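Local coordinates for protein hydrogenase maturation factor (Thermoanaerobacter tengcongensis, PDB 3VTH) that probably transfers the carbamoyl group of carbamoyl phosphate, in an ATP-dependent reaction, to the C-terminal cysteine of HypE during [NiFe]-hydrogenase maturation, at residues A[12-17]-A[49-54]; A[18-23]-A[103-108]; A[24-29]-A[42-47]; A[28-33]-A[93-98]. All coordinates share one frame; numbering follows the deposited sequence. Where two conformers were deposited one is given.

Contact 1 (A[12-17]-A[49-54]); sequences RQINIF and LYIEVE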
loop_
_atom_site.group_PDB
_atom_site.type_symbol
_atom_site.label_atom_id
_atom_site.label_comp_id
_atom_site.label_asym_id
_atom_site.label_seq_id
_atom_site.Cartn_x
_atom_site.Cartn_y
_atom_site.Cartn_z
ATOM N N ARG A 12 -2.943 34.064 22.953
ATOM C CA ARG A 12 -2.502 33.537 21.673
ATOM C C ARG A 12 -3.565 32.630 21.076
ATOM O O ARG A 12 -4.185 31.856 21.785
ATOM C CB ARG A 12 -1.205 32.732 21.829
ATOM C CG ARG A 12 -0.000 33.540 22.249
ATOM C CD ARG A 12 0.416 34.520 21.184
ATOM N NE ARG A 12 1.618 35.248 21.588
ATOM C CZ ARG A 12 1.616 36.355 22.325
ATOM N NH1 ARG A 12 0.471 36.887 22.750
ATOM N NH2 ARG A 12 2.769 36.937 22.631
ATOM N N GLN A 13 -3.777 32.741 19.768
ATOM C CA GLN A 13 -4.574 31.751 19.057
ATOM C C GLN A 13 -3.606 30.839 18.324
ATOM O O GLN A 13 -2.680 31.319 17.670
ATOM C CB GLN A 13 -5.524 32.435 18.082
ATOM C CG GLN A 13 -6.265 31.485 17.161
ATOM C CD GLN A 13 -6.860 32.230 15.985
ATOM O OE1 GLN A 13 -7.352 33.350 16.137
ATOM N NE2 GLN A 13 -6.802 31.626 14.806
ATOM N N ILE A 14 -3.814 29.529 18.460
ATOM C CA ILE A 14 -2.926 28.519 17.890
ATOM C C ILE A 14 -3.735 27.529 17.038
ATOM O O ILE A 14 -4.696 26.931 17.514
ATOM C CB ILE A 14 -2.126 27.765 18.998
ATOM C CG1 ILE A 14 -1.324 28.755 19.865
ATOM C CG2 ILE A 14 -1.176 26.711 18.374
ATOM C CD1 ILE A 14 -0.925 28.217 21.246
ATOM N N ASN A 15 -3.350 27.379 15.777
ATOM C CA ASN A 15 -3.979 26.401 14.883
ATOM C C ASN A 15 -2.954 25.356 14.507
ATOM O O ASN A 15 -1.817 25.690 14.140
ATOM C CB ASN A 15 -4.499 27.079 13.616
ATOM C CG ASN A 15 -5.624 28.027 13.898
ATOM O OD1 ASN A 15 -6.790 27.627 13.931
ATOM N ND2 ASN A 15 -5.293 29.282 14.134
ATOM N N ILE A 16 -3.349 24.093 14.619
ATOM C CA ILE A 16 -2.451 22.993 14.323
ATOM C C ILE A 16 -3.060 22.160 13.191
ATOM O O ILE A 16 -4.256 21.851 13.216
ATOM C CB ILE A 16 -2.189 22.140 15.571
ATOM C CG1 ILE A 16 -1.851 23.057 16.771
ATOM C CG2 ILE A 16 -1.099 21.054 15.283
ATOM C CD1 ILE A 16 -1.323 22.354 17.971
ATOM N N PHE A 17 -2.231 21.825 12.203
ATOM C CA PHE A 17 -2.680 21.172 10.980
ATOM C C PHE A 17 -1.948 19.855 10.762
ATOM O O PHE A 17 -0.798 19.716 11.167
ATOM C CB PHE A 17 -2.424 22.085 9.765
ATOM C CG PHE A 17 -3.057 23.449 9.887
ATOM C CD1 PHE A 17 -2.295 24.556 10.221
ATOM C CD2 PHE A 17 -4.421 23.617 9.681
ATOM C CE1 PHE A 17 -2.879 25.834 10.335
ATOM C CE2 PHE A 17 -5.020 24.877 9.792
ATOM C CZ PHE A 17 -4.244 25.991 10.119
ATOM N N LEU A 49 -6.973 21.563 14.521
ATOM C CA LEU A 49 -7.127 21.834 15.936
ATOM C C LEU A 49 -7.009 23.332 16.161
ATOM O O LEU A 49 -6.121 23.981 15.603
ATOM C CB LEU A 49 -6.090 21.051 16.752
ATOM C CG LEU A 49 -6.231 21.179 18.274
ATOM C CD1 LEU A 49 -7.345 20.284 18.806
ATOM C CD2 LEU A 49 -4.915 20.872 18.939
ATOM N N TYR A 50 -7.949 23.867 16.930
ATOM C CA TYR A 50 -7.998 25.279 17.284
ATOM C C TYR A 50 -7.822 25.470 18.800
ATOM O O TYR A 50 -8.502 24.818 19.622
ATOM C CB TYR A 50 -9.337 25.856 16.839
ATOM C CG TYR A 50 -9.532 27.329 17.125
ATOM C CD1 TYR A 50 -9.850 27.777 18.402
ATOM C CD2 TYR A 50 -9.418 28.268 16.106
ATOM C CE1 TYR A 50 -10.060 29.136 18.656
ATOM C CE2 TYR A 50 -9.607 29.619 16.348
ATOM C CZ TYR A 50 -9.931 30.043 17.624
ATOM O OH TYR A 50 -10.118 31.377 17.853
ATOM N N ILE A 51 -6.927 26.384 19.162
ATOM C CA ILE A 51 -6.608 26.674 20.566
ATOM C C ILE A 51 -6.586 28.177 20.795
ATOM O O ILE A 51 -6.064 28.926 19.966
ATOM C CB ILE A 51 -5.213 26.117 20.967
ATOM C CG1 ILE A 51 -5.127 24.598 20.764
ATOM C CG2 ILE A 51 -4.881 26.451 22.437
ATOM C CD1 ILE A 51 -3.686 24.079 20.662
ATOM N N GLU A 52 -7.166 28.604 21.916
ATOM C CA GLU A 52 -6.999 29.962 22.444
ATOM C C GLU A 52 -6.466 29.817 23.866
ATOM O O GLU A 52 -7.089 29.136 24.694
ATOM C CB GLU A 52 -8.335 30.706 22.496
ATOM C CG GLU A 52 -8.926 31.062 21.133
ATOM C CD GLU A 52 -10.207 31.905 21.209
ATOM O OE1 GLU A 52 -10.487 32.514 22.268
ATOM O OE2 GLU A 52 -10.938 31.960 20.187
ATOM N N VAL A 53 -5.310 30.418 24.140
ATOM C CA VAL A 53 -4.737 30.399 25.497
ATOM C C VAL A 53 -4.444 31.816 25.960
ATOM O O VAL A 53 -4.020 32.657 25.159
ATOM C CB VAL A 53 -3.450 29.528 25.608
ATOM C CG1 VAL A 53 -3.804 28.037 25.625
ATOM C CG2 VAL A 53 -2.468 29.834 24.464
ATOM N N GLU A 54 -4.711 32.067 27.241
ATOM C CA GLU A 54 -4.414 33.335 27.901
ATOM C C GLU A 54 -3.650 33.033 29.174
ATOM O O GLU A 54 -4.062 32.167 29.950
ATOM C CB GLU A 54 -5.701 34.097 28.274
ATOM C CG GLU A 54 -6.684 34.208 27.121
ATOM C CD GLU A 54 -7.856 35.130 27.384
ATOM O OE1 GLU A 54 -8.406 35.625 26.378
ATOM O OE2 GLU A 54 -8.239 35.354 28.562
#

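Contact 2 (A[18-23]-A[103-108]); sequences GIVQGV and GFVPVS. With PO4 (phosphate ion), chain E.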
loop_
_atom_site.group_PDB
_atom_site.type_symbol
_atom_site.label_atom_id
_atom_site.label_comp_id
_atom_site.label_asym_id
_atom_site.label_seq_id
_atom_site.Cartn_x
_atom_site.Cartn_y
_atom_site.Cartn_z
ATOM N N GLY A 18 -2.609 18.926 10.072
ATOM C CA GLY A 18 -2.060 17.599 9.777
ATOM C C GLY A 18 -2.986 16.531 10.327
ATOM O O GLY A 18 -4.196 16.737 10.427
ATOM N N ILE A 19 -2.432 15.367 10.662
ATOM C CA ILE A 19 -3.211 14.373 11.383
ATOM C C ILE A 19 -3.212 14.808 12.855
ATOM O O ILE A 19 -2.273 14.542 13.606
ATOM C CB ILE A 19 -2.675 12.939 11.191
ATOM C CG1 ILE A 19 -2.693 12.568 9.692
ATOM C CG2 ILE A 19 -3.496 11.925 12.057
ATOM C CD1 ILE A 19 -2.085 11.186 9.354
ATOM N N VAL A 20 -4.249 15.536 13.235
ATOM C CA VAL A 20 -4.275 16.186 14.544
ATOM C C VAL A 20 -5.611 15.948 15.268
ATOM O O VAL A 20 -5.872 16.567 16.307
ATOM C CB VAL A 20 -3.957 17.692 14.420
ATOM C CG1 VAL A 20 -2.541 17.910 13.854
ATOM C CG2 VAL A 20 -4.999 18.402 13.525
ATOM N N GLN A 21 -6.452 15.079 14.705
ATOM C CA GLN A 21 -7.743 14.725 15.328
ATOM C C GLN A 21 -7.782 13.214 15.495
ATOM O O GLN A 21 -7.158 12.491 14.706
ATOM C CB GLN A 21 -8.931 15.161 14.467
ATOM C CG GLN A 21 -8.977 16.663 14.176
ATOM C CD GLN A 21 -10.195 17.063 13.383
ATOM O OE1 GLN A 21 -10.953 16.213 12.902
ATOM N NE2 GLN A 21 -10.391 18.374 13.223
ATOM N N GLY A 22 -8.485 12.749 16.527
ATOM C CA GLY A 22 -8.508 11.337 16.878
ATOM C C GLY A 22 -7.206 10.812 17.441
ATOM O O GLY A 22 -6.918 9.598 17.365
ATOM N N VAL A 23 -6.421 11.709 18.026
ATOM C CA VAL A 23 -5.097 11.355 18.537
ATOM C C VAL A 23 -4.998 11.734 20.013
ATOM O O VAL A 23 -3.937 11.640 20.622
ATOM C CB VAL A 23 -3.946 12.008 17.689
ATOM C CG1 VAL A 23 -4.088 11.637 16.207
ATOM C CG2 VAL A 23 -3.939 13.555 17.817
ATOM N N GLY A 103 -13.339 24.049 6.276
ATOM C CA GLY A 103 -12.059 23.634 5.737
ATOM C C GLY A 103 -11.976 22.138 5.441
ATOM O O GLY A 103 -12.950 21.511 5.138
ATOM N N PHE A 104 -10.791 21.588 5.539
ATOM C CA PHE A 104 -10.601 20.160 5.426
ATOM C C PHE A 104 -9.448 19.743 6.282
ATOM O O PHE A 104 -8.598 20.519 6.587
ATOM C CB PHE A 104 -10.358 19.734 3.980
ATOM C CG PHE A 104 -9.040 20.146 3.458
ATOM C CD1 PHE A 104 -8.801 21.442 3.134
ATOM C CD2 PHE A 104 -8.025 19.260 3.355
ATOM C CE1 PHE A 104 -7.603 21.829 2.688
ATOM C CE2 PHE A 104 -6.829 19.646 2.908
ATOM C CZ PHE A 104 -6.610 20.934 2.574
ATOM N N VAL A 105 -9.454 18.490 6.691
ATOM C CA VAL A 105 -8.437 17.989 7.595
ATOM C C VAL A 105 -8.102 16.537 7.249
ATOM O O VAL A 105 -8.991 15.752 6.905
ATOM C CB VAL A 105 -8.884 18.129 9.090
ATOM C CG1 VAL A 105 -10.163 17.347 9.355
ATOM C CG2 VAL A 105 -7.762 17.683 10.057
ATOM N N PRO A 106 -6.812 16.177 7.316
ATOM C CA PRO A 106 -6.454 14.768 7.154
ATOM C C PRO A 106 -7.134 13.876 8.220
ATOM O O PRO A 106 -7.539 14.375 9.279
ATOM C CB PRO A 106 -4.944 14.774 7.366
ATOM C CG PRO A 106 -4.519 16.144 6.884
ATOM C CD PRO A 106 -5.625 17.061 7.331
ATOM N N VAL A 107 -7.246 12.580 7.911
ATOM C CA VAL A 107 -7.848 11.576 8.786
ATOM C C VAL A 107 -6.783 10.535 9.144
ATOM O O VAL A 107 -6.018 10.084 8.272
ATOM C CB VAL A 107 -9.088 10.923 8.115
ATOM C CG1 VAL A 107 -9.537 9.630 8.834
ATOM C CG2 VAL A 107 -10.275 11.929 8.084
ATOM N N SER A 108 -6.724 10.176 10.425
ATOM C CA SER A 108 -5.773 9.175 10.901
ATOM C C SER A 108 -6.022 7.795 10.278
ATOM O O SER A 108 -7.171 7.374 10.152
ATOM C CB SER A 108 -5.827 9.046 12.427
ATOM O OG SER A 108 -4.887 8.054 12.873
HETATM P P PO4 E . -8.804 14.178 19.568
HETATM O O1 PO4 E . -8.785 12.730 19.975
HETATM O O2 PO4 E . -7.460 14.586 19.016
HETATM O O3 PO4 E . -9.826 14.352 18.480
HETATM O O4 PO4 E . -9.137 15.045 20.766
HETATM O O HOH W 1 -8.333 11.561 12.301
HETATM O O HOH W 2 -9.802 13.956 11.205
HETATM O O HOH W 3 -6.589 14.113 11.797
#

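Contact 3 (A[24-29]-A[42-47]); sequences GFRPFV and VYNNSS. With PO4 (phosphate ion), chain E.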
loop_
_atom_site.group_PDB
_atom_site.type_symbol
_atom_site.label_atom_id
_atom_site.label_comp_id
_atom_site.label_asym_id
_atom_site.label_seq_id
_atom_site.Cartn_x
_atom_site.Cartn_y
_atom_site.Cartn_z
ATOM N N GLY A 24 -6.115 12.152 20.598
ATOM C CA GLY A 24 -6.098 12.663 21.975
ATOM C C GLY A 24 -5.434 14.023 22.097
ATOM O O GLY A 24 -4.881 14.362 23.153
ATOM N N PHE A 25 -5.513 14.825 21.038
ATOM C CA PHE A 25 -4.965 16.175 21.090
ATOM C C PHE A 25 -5.747 17.114 22.023
ATOM O O PHE A 25 -5.154 17.945 22.703
ATOM C CB PHE A 25 -4.847 16.772 19.691
ATOM C CG PHE A 25 -3.494 17.362 19.387
ATOM C CD1 PHE A 25 -2.863 17.085 18.174
ATOM C CD2 PHE A 25 -2.853 18.201 20.306
ATOM C CE1 PHE A 25 -1.608 17.645 17.865
ATOM C CE2 PHE A 25 -1.597 18.773 20.013
ATOM C CZ PHE A 25 -0.976 18.493 18.795
ATOM N N ARG A 26 -7.066 16.988 22.058
ATOM C CA ARG A 26 -7.874 17.814 22.960
ATOM C C ARG A 26 -7.549 17.552 24.435
ATOM O O ARG A 26 -7.213 18.497 25.141
ATOM C CB ARG A 26 -9.372 17.724 22.638
ATOM C CG ARG A 26 -9.733 18.474 21.333
ATOM C CD ARG A 26 -11.137 18.170 20.869
ATOM N NE ARG A 26 -11.260 16.793 20.358
ATOM C CZ ARG A 26 -12.396 16.244 19.926
ATOM N NH1 ARG A 26 -13.535 16.950 19.927
ATOM N NH2 ARG A 26 -12.390 14.988 19.473
ATOM N N PRO A 27 -7.578 16.276 24.892
ATOM C CA PRO A 27 -7.183 16.053 26.293
ATOM C C PRO A 27 -5.724 16.424 26.606
ATOM O O PRO A 27 -5.457 16.942 27.688
ATOM C CB PRO A 27 -7.419 14.543 26.512
ATOM C CG PRO A 27 -7.585 13.950 25.148
ATOM C CD PRO A 27 -8.160 15.051 24.293
ATOM N N PHE A 28 -4.807 16.160 25.672
ATOM C CA PHE A 28 -3.414 16.578 25.802
ATOM C C PHE A 28 -3.312 18.107 26.049
ATOM O O PHE A 28 -2.665 18.548 26.990
ATOM C CB PHE A 28 -2.628 16.158 24.541
ATOM C CG PHE A 28 -1.197 16.643 24.509
ATOM C CD1 PHE A 28 -0.785 17.552 23.550
ATOM C CD2 PHE A 28 -0.271 16.191 25.442
ATOM C CE1 PHE A 28 0.537 18.013 23.509
ATOM C CE2 PHE A 28 1.056 16.649 25.412
ATOM C CZ PHE A 28 1.457 17.556 24.431
ATOM N N VAL A 29 -3.984 18.897 25.219
ATOM C CA VAL A 29 -3.924 20.363 25.344
ATOM C C VAL A 29 -4.528 20.804 26.664
ATOM O O VAL A 29 -3.974 21.663 27.346
ATOM C CB VAL A 29 -4.598 21.052 24.122
ATOM C CG1 VAL A 29 -4.959 22.525 24.398
ATOM C CG2 VAL A 29 -3.671 20.933 22.896
ATOM N N VAL A 42 -10.106 24.827 23.735
ATOM C CA VAL A 42 -9.601 24.014 22.629
ATOM C C VAL A 42 -10.783 23.269 22.009
ATOM O O VAL A 42 -11.715 22.862 22.716
ATOM C CB VAL A 42 -8.469 23.041 23.064
ATOM C CG1 VAL A 42 -8.947 22.033 24.123
ATOM C CG2 VAL A 42 -7.858 22.286 21.844
ATOM N N TYR A 43 -10.750 23.105 20.687
ATOM C CA TYR A 43 -11.758 22.330 19.986
ATOM C C TYR A 43 -11.251 21.874 18.624
ATOM O O TYR A 43 -10.349 22.488 18.047
ATOM C CB TYR A 43 -13.086 23.107 19.841
ATOM C CG TYR A 43 -13.019 24.423 19.075
ATOM C CD1 TYR A 43 -12.870 25.636 19.749
ATOM C CD2 TYR A 43 -13.140 24.454 17.686
ATOM C CE1 TYR A 43 -12.834 26.857 19.048
ATOM C CE2 TYR A 43 -13.085 25.666 16.971
ATOM C CZ TYR A 43 -12.936 26.857 17.670
ATOM O OH TYR A 43 -12.886 28.036 16.987
ATOM N N ASN A 44 -11.841 20.793 18.132
ATOM C CA ASN A 44 -11.624 20.332 16.775
ATOM C C ASN A 44 -12.433 21.181 15.825
ATOM O O ASN A 44 -13.621 21.411 16.051
ATOM C CB ASN A 44 -12.071 18.874 16.634
ATOM C CG ASN A 44 -11.026 17.894 17.119
ATOM O OD1 ASN A 44 -11.209 16.684 17.015
ATOM N ND2 ASN A 44 -9.914 18.417 17.659
ATOM N N ASN A 45 -11.807 21.675 14.764
ATOM C CA ASN A 45 -12.584 22.379 13.746
ATOM C C ASN A 45 -12.408 21.654 12.421
ATOM O O ASN A 45 -11.810 20.590 12.398
ATOM C CB ASN A 45 -12.276 23.886 13.699
ATOM C CG ASN A 45 -10.874 24.200 13.211
ATOM O OD1 ASN A 45 -10.142 23.324 12.744
ATOM N ND2 ASN A 45 -10.501 25.472 13.298
ATOM N N SER A 46 -12.938 22.188 11.326
ATOM C CA SER A 46 -12.895 21.422 10.102
ATOM C C SER A 46 -11.509 21.422 9.434
ATOM O O SER A 46 -11.301 20.701 8.478
ATOM C CB SER A 46 -14.035 21.794 9.139
ATOM O OG SER A 46 -14.120 23.196 8.935
ATOM N N SER A 47 -10.563 22.190 9.965
ATOM C CA SER A 47 -9.248 22.276 9.347
ATOM C C SER A 47 -8.138 21.712 10.228
ATOM O O SER A 47 -6.977 21.617 9.804
ATOM C CB SER A 47 -8.956 23.711 8.846
ATOM O OG SER A 47 -8.661 24.549 9.940
HETATM P P PO4 E . -8.804 14.178 19.568
HETATM O O1 PO4 E . -8.785 12.730 19.975
HETATM O O2 PO4 E . -7.460 14.586 19.016
HETATM O O3 PO4 E . -9.826 14.352 18.480
HETATM O O4 PO4 E . -9.137 15.045 20.766
HETATM O O HOH W 4 -14.081 19.881 19.944
#

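Contact 4 (A[28-33]-A[93-98]); sequences FVFNIA and FKIVGS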
loop_
_atom_site.group_PDB
_atom_site.type_symbol
_atom_site.label_atom_id
_atom_site.label_comp_id
_atom_site.label_asym_id
_atom_site.label_seq_id
_atom_site.Cartn_x
_atom_site.Cartn_y
_atom_site.Cartn_z
ATOM N N PHE A 28 -4.807 16.160 25.672
ATOM C CA PHE A 28 -3.414 16.578 25.802
ATOM C C PHE A 28 -3.312 18.107 26.049
ATOM O O PHE A 28 -2.665 18.548 26.990
ATOM C CB PHE A 28 -2.628 16.158 24.541
ATOM C CG PHE A 28 -1.197 16.643 24.509
ATOM C CD1 PHE A 28 -0.785 17.552 23.550
ATOM C CD2 PHE A 28 -0.271 16.191 25.442
ATOM C CE1 PHE A 28 0.537 18.013 23.509
ATOM C CE2 PHE A 28 1.056 16.649 25.412
ATOM C CZ PHE A 28 1.457 17.556 24.431
ATOM N N VAL A 29 -3.984 18.897 25.219
ATOM C CA VAL A 29 -3.924 20.363 25.344
ATOM C C VAL A 29 -4.528 20.804 26.664
ATOM O O VAL A 29 -3.974 21.663 27.346
ATOM C CB VAL A 29 -4.598 21.052 24.122
ATOM C CG1 VAL A 29 -4.959 22.525 24.398
ATOM C CG2 VAL A 29 -3.671 20.933 22.896
ATOM N N PHE A 30 -5.652 20.201 27.034
ATOM C CA PHE A 30 -6.285 20.531 28.302
ATOM C C PHE A 30 -5.294 20.370 29.452
ATOM O O PHE A 30 -5.172 21.240 30.326
ATOM C CB PHE A 30 -7.517 19.648 28.543
ATOM C CG PHE A 30 -8.191 19.910 29.862
ATOM C CD1 PHE A 30 -7.788 19.234 31.009
ATOM C CD2 PHE A 30 -9.236 20.833 29.956
ATOM C CE1 PHE A 30 -8.415 19.479 32.257
ATOM C CE2 PHE A 30 -9.870 21.090 31.192
ATOM C CZ PHE A 30 -9.464 20.417 32.341
ATOM N N ASN A 31 -4.601 19.243 29.437
ATOM C CA ASN A 31 -3.733 18.897 30.550
ATOM C C ASN A 31 -2.495 19.792 30.618
ATOM O O ASN A 31 -2.127 20.230 31.704
ATOM C CB ASN A 31 -3.391 17.400 30.539
ATOM C CG ASN A 31 -4.591 16.521 30.916
ATOM O OD1 ASN A 31 -4.978 15.612 30.169
ATOM N ND2 ASN A 31 -5.187 16.793 32.074
ATOM N N ILE A 32 -1.880 20.106 29.482
ATOM C CA ILE A 32 -0.729 21.008 29.523
ATOM C C ILE A 32 -1.161 22.475 29.762
ATOM O O ILE A 32 -0.451 23.238 30.428
ATOM C CB ILE A 32 0.245 20.823 28.319
ATOM C CG1 ILE A 32 -0.447 21.076 26.981
ATOM C CG2 ILE A 32 0.834 19.390 28.321
ATOM C CD1 ILE A 32 0.531 21.340 25.835
ATOM N N ALA A 33 -2.353 22.849 29.298
ATOM C CA ALA A 33 -2.878 24.190 29.613
ATOM C C ALA A 33 -3.062 24.362 31.129
ATOM O O ALA A 33 -2.723 25.410 31.688
ATOM C CB ALA A 33 -4.183 24.452 28.890
ATOM N N PHE A 93 -9.932 26.934 31.718
ATOM C CA PHE A 93 -9.636 26.302 30.443
ATOM C C PHE A 93 -10.585 25.135 30.203
ATOM O O PHE A 93 -10.812 24.335 31.103
ATOM C CB PHE A 93 -8.183 25.821 30.360
ATOM C CG PHE A 93 -7.783 25.432 28.969
ATOM C CD1 PHE A 93 -8.017 24.156 28.499
ATOM C CD2 PHE A 93 -7.225 26.373 28.105
ATOM C CE1 PHE A 93 -7.684 23.813 27.200
ATOM C CE2 PHE A 93 -6.889 26.028 26.795
ATOM C CZ PHE A 93 -7.124 24.753 26.356
ATOM N N LYS A 94 -11.145 25.050 28.998
ATOM C CA LYS A 94 -12.150 24.031 28.682
ATOM C C LYS A 94 -11.958 23.452 27.285
ATOM O O LYS A 94 -11.558 24.169 26.356
ATOM C CB LYS A 94 -13.570 24.612 28.788
ATOM C CG LYS A 94 -14.076 24.865 30.219
ATOM C CD LYS A 94 -15.482 25.481 30.185
ATOM C CE LYS A 94 -16.206 25.338 31.523
ATOM N NZ LYS A 94 -16.544 23.899 31.822
ATOM N N ILE A 95 -12.226 22.154 27.141
ATOM C CA ILE A 95 -12.447 21.563 25.823
ATOM C C ILE A 95 -13.895 21.880 25.454
ATOM O O ILE A 95 -14.810 21.594 26.244
ATOM C CB ILE A 95 -12.242 20.015 25.824
ATOM C CG1 ILE A 95 -10.838 19.655 26.334
ATOM C CG2 ILE A 95 -12.495 19.432 24.419
ATOM C CD1 ILE A 95 -10.651 18.155 26.667
ATOM N N VAL A 96 -14.105 22.487 24.281
ATOM C CA VAL A 96 -15.461 22.862 23.851
ATOM C C VAL A 96 -15.911 22.097 22.604
ATOM O O VAL A 96 -15.126 21.331 22.034
ATOM C CB VAL A 96 -15.641 24.415 23.674
ATOM C CG1 VAL A 96 -15.288 25.143 24.965
ATOM C CG2 VAL A 96 -14.811 24.947 22.513
ATOM N N GLY A 97 -17.175 22.302 22.211
ATOM C CA GLY A 97 -17.774 21.611 21.065
ATOM C C GLY A 97 -17.036 21.890 19.765
ATOM O O GLY A 97 -16.470 22.964 19.592
ATOM N N SER A 98 -17.031 20.906 18.860
ATOM C CA SER A 98 -16.368 21.050 17.566
ATOM C C SER A 98 -17.102 22.041 16.651
ATOM O O SER A 98 -18.309 22.208 16.761
ATOM C CB SER A 98 -16.266 19.694 16.875
ATOM O OG SER A 98 -15.413 18.838 17.610
#

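Contact 1 (A[12-17]-A[49-54])
The carbonyl oxygen of I51 is approached twice from the facing strand. I14 N donates to I51 O at 2.8 Å in an almost straight bond (172° at the hydrogen), while the CA-H of Q13 adds a weaker contact, Q13 CA lying 3.3 Å from I51 O. I14 O accepts from I51 N in return. The same reciprocal pairing recurs at R12 with V53 and at I16 with L49, and the non-hydrogen-bonded pairs Q13–E52 and N15–Y50 fall between. On the face that bears I14, I16, L49, I51 and V53, methyl groups do the packing. I16 holds CG1 beside its backbone N (chi1 -47°) and extends from there, which brings its CD1 to 4.0 Å from both L49 CD2 and I51 CD1. I14 CD1 crosses to V53 CG2 at 3.9 Å. The opposite face is polar: the Y50 side chain lies alongside that of N15 and crosses that of Q13 at about a right angle, with Y50 CE2 3.9 Å from Q13 CG. Y50 OH donates to E52 OE2, and the other carboxylate oxygen of E52 is held by K88 and Y90. Helices 25-35 and 57-69 cover the aliphatic face, as expected for inner strands of the ferredoxin-like alpha/beta sandwich of acylphosphatases.

Contact 2 (A[18-23]-A[103-108])
P106 presses its ring against the carbonyl of G18, with P106 CD 3.4 Å from G18 O, and this is the tight part of the contact. V105 CG2 reaches the same oxygen from the preceding residue. I19 continues the packing with its two branches: CG1 crosses P106 CB at 3.9 Å, and I19 CG2, anti to its own nitrogen, meets S108 CB at 3.7 Å. G18 turns the corner out of strand 10-17, at backbone angles where a CB would jam against the F17 carbonyl. The other side is looser and filled by water. One water joins Q21 O to S108 N, at 2.8 Å from each atom; a second links Q21 N with P106 O, and a third lies between Q21 OE1 and P106 O. The extended Q21 side chain runs past V105, its OE1 3.8 Å from V105 CG1, to bonds farther off: NE2 gives to G48 O and OE1 takes from Y151 N. Replacing Q21 with an alanine would probably leave both those backbone groups without their mate and open a gap beside V105. No direct hydrogen bond joins the two segments, so shape and water hold them together, while the loop's own G22 N and V23 N are turned to the phosphate.

Contact 3 (A[24-29]-A[42-47])
Helix 25-29 runs nearly antiparallel to strand 42-45, at 160° with the axes 8.4 Å apart at closest, and R26 and V29 point from it toward the strand. R26 bends at chi3 (-71°), which curls its guanidinium back to the phosphate lying at the helix N-terminus. Phosphate O4 is gripped twice by this one residue, by R26 NE at 2.8 Å and by R26 N at 3.1 Å. R26 NH2 donates to O3 at 2.8 Å, and the anion stays at the guanidinium edge. The backbone nitrogens of G24 and F25 hold O1 and O2, joining the grip of G22 and V23. Over one guanidinium face lies the N44 side-chain amide, stacked with its plane 23° off and N44 CG 3.5 Å from R26 CZ. A water bridges R26 NH1 to N44 N, and D152 forms a salt bridge with the same NH1. A leucine in place of R26 would probably leave D152 without its counter-charge, the amide of N44 without its stacking partner and the phosphate more loosely held. R26 and N44 are the predicted active-site pair of the acylphosphatase domain. Farther along the helix, V29 CG1 packs on V42 CB at 3.8 Å. L49 of the neighbouring strand 48-55 touches F25, V42 and N44; strand 93-95 flanks strand 39-45 on its other side, and helix 57-69 meets F25 and V29.

Contact 4 (A[28-33]-A[93-98])
F93 and F30 bury most of the surface in this contact, and A33 supplies the third large share. The A33 methyl sits almost centrally over one face of the F93 ring in a CH-pi contact, A33 CB 3.5 Å from the ring centroid and only 6° off its normal. F93 places CG anti to its nitrogen (chi1 -168°), reaching out from the strand to lay its ring on the helix. V29 CG1 comes to the far corner of that ring, 3.7 Å from F93 CZ. F30 travels the other way: the two phenylalanines slide past each other in opposite directions, and F30 CD2 lies in the plane of the F93 ring at its edge, 3.8 Å from F93 CD1. The outer part of the F30 ring then reaches the strand backbone, with F30 CE2 3.4 Å from F93 O. At its root, F30 CB takes the I95 methyl, CD1 lying 3.9 Å away. Beyond the two segments the F30 ring meets that of F179. No hydrogen bond crosses here. Helix 28-33 runs almost exactly antiparallel to strand 93-95 (173°), the short edge strand of the sheet, and the contact packs helix on sheet in the ferredoxin-like alpha/beta sandwich of the acylphosphatase family.

One small alpha/beta domain shows how contact chemistry follows position. Contact 1 is core, sheet pairing built on main-chain bonds with an aliphatic face toward the helices. Contacts 3 and 4 share helix 25-35 and set it on neighbouring strands of the same sheet; their centres are about 7 Å apart, yet contact 3 is buried and charged where it meets the phosphate, whereas contact 4 is only partly buried and wholly apolar in its side-chain packing. Contact 2 is also buried but lacks regular structure, joining the loop before that helix to the segment leading toward the zinc fingers through packing and water. Contacts 2 and 3 converge on the same phosphate, and L49 of contact 1 backs the pocket.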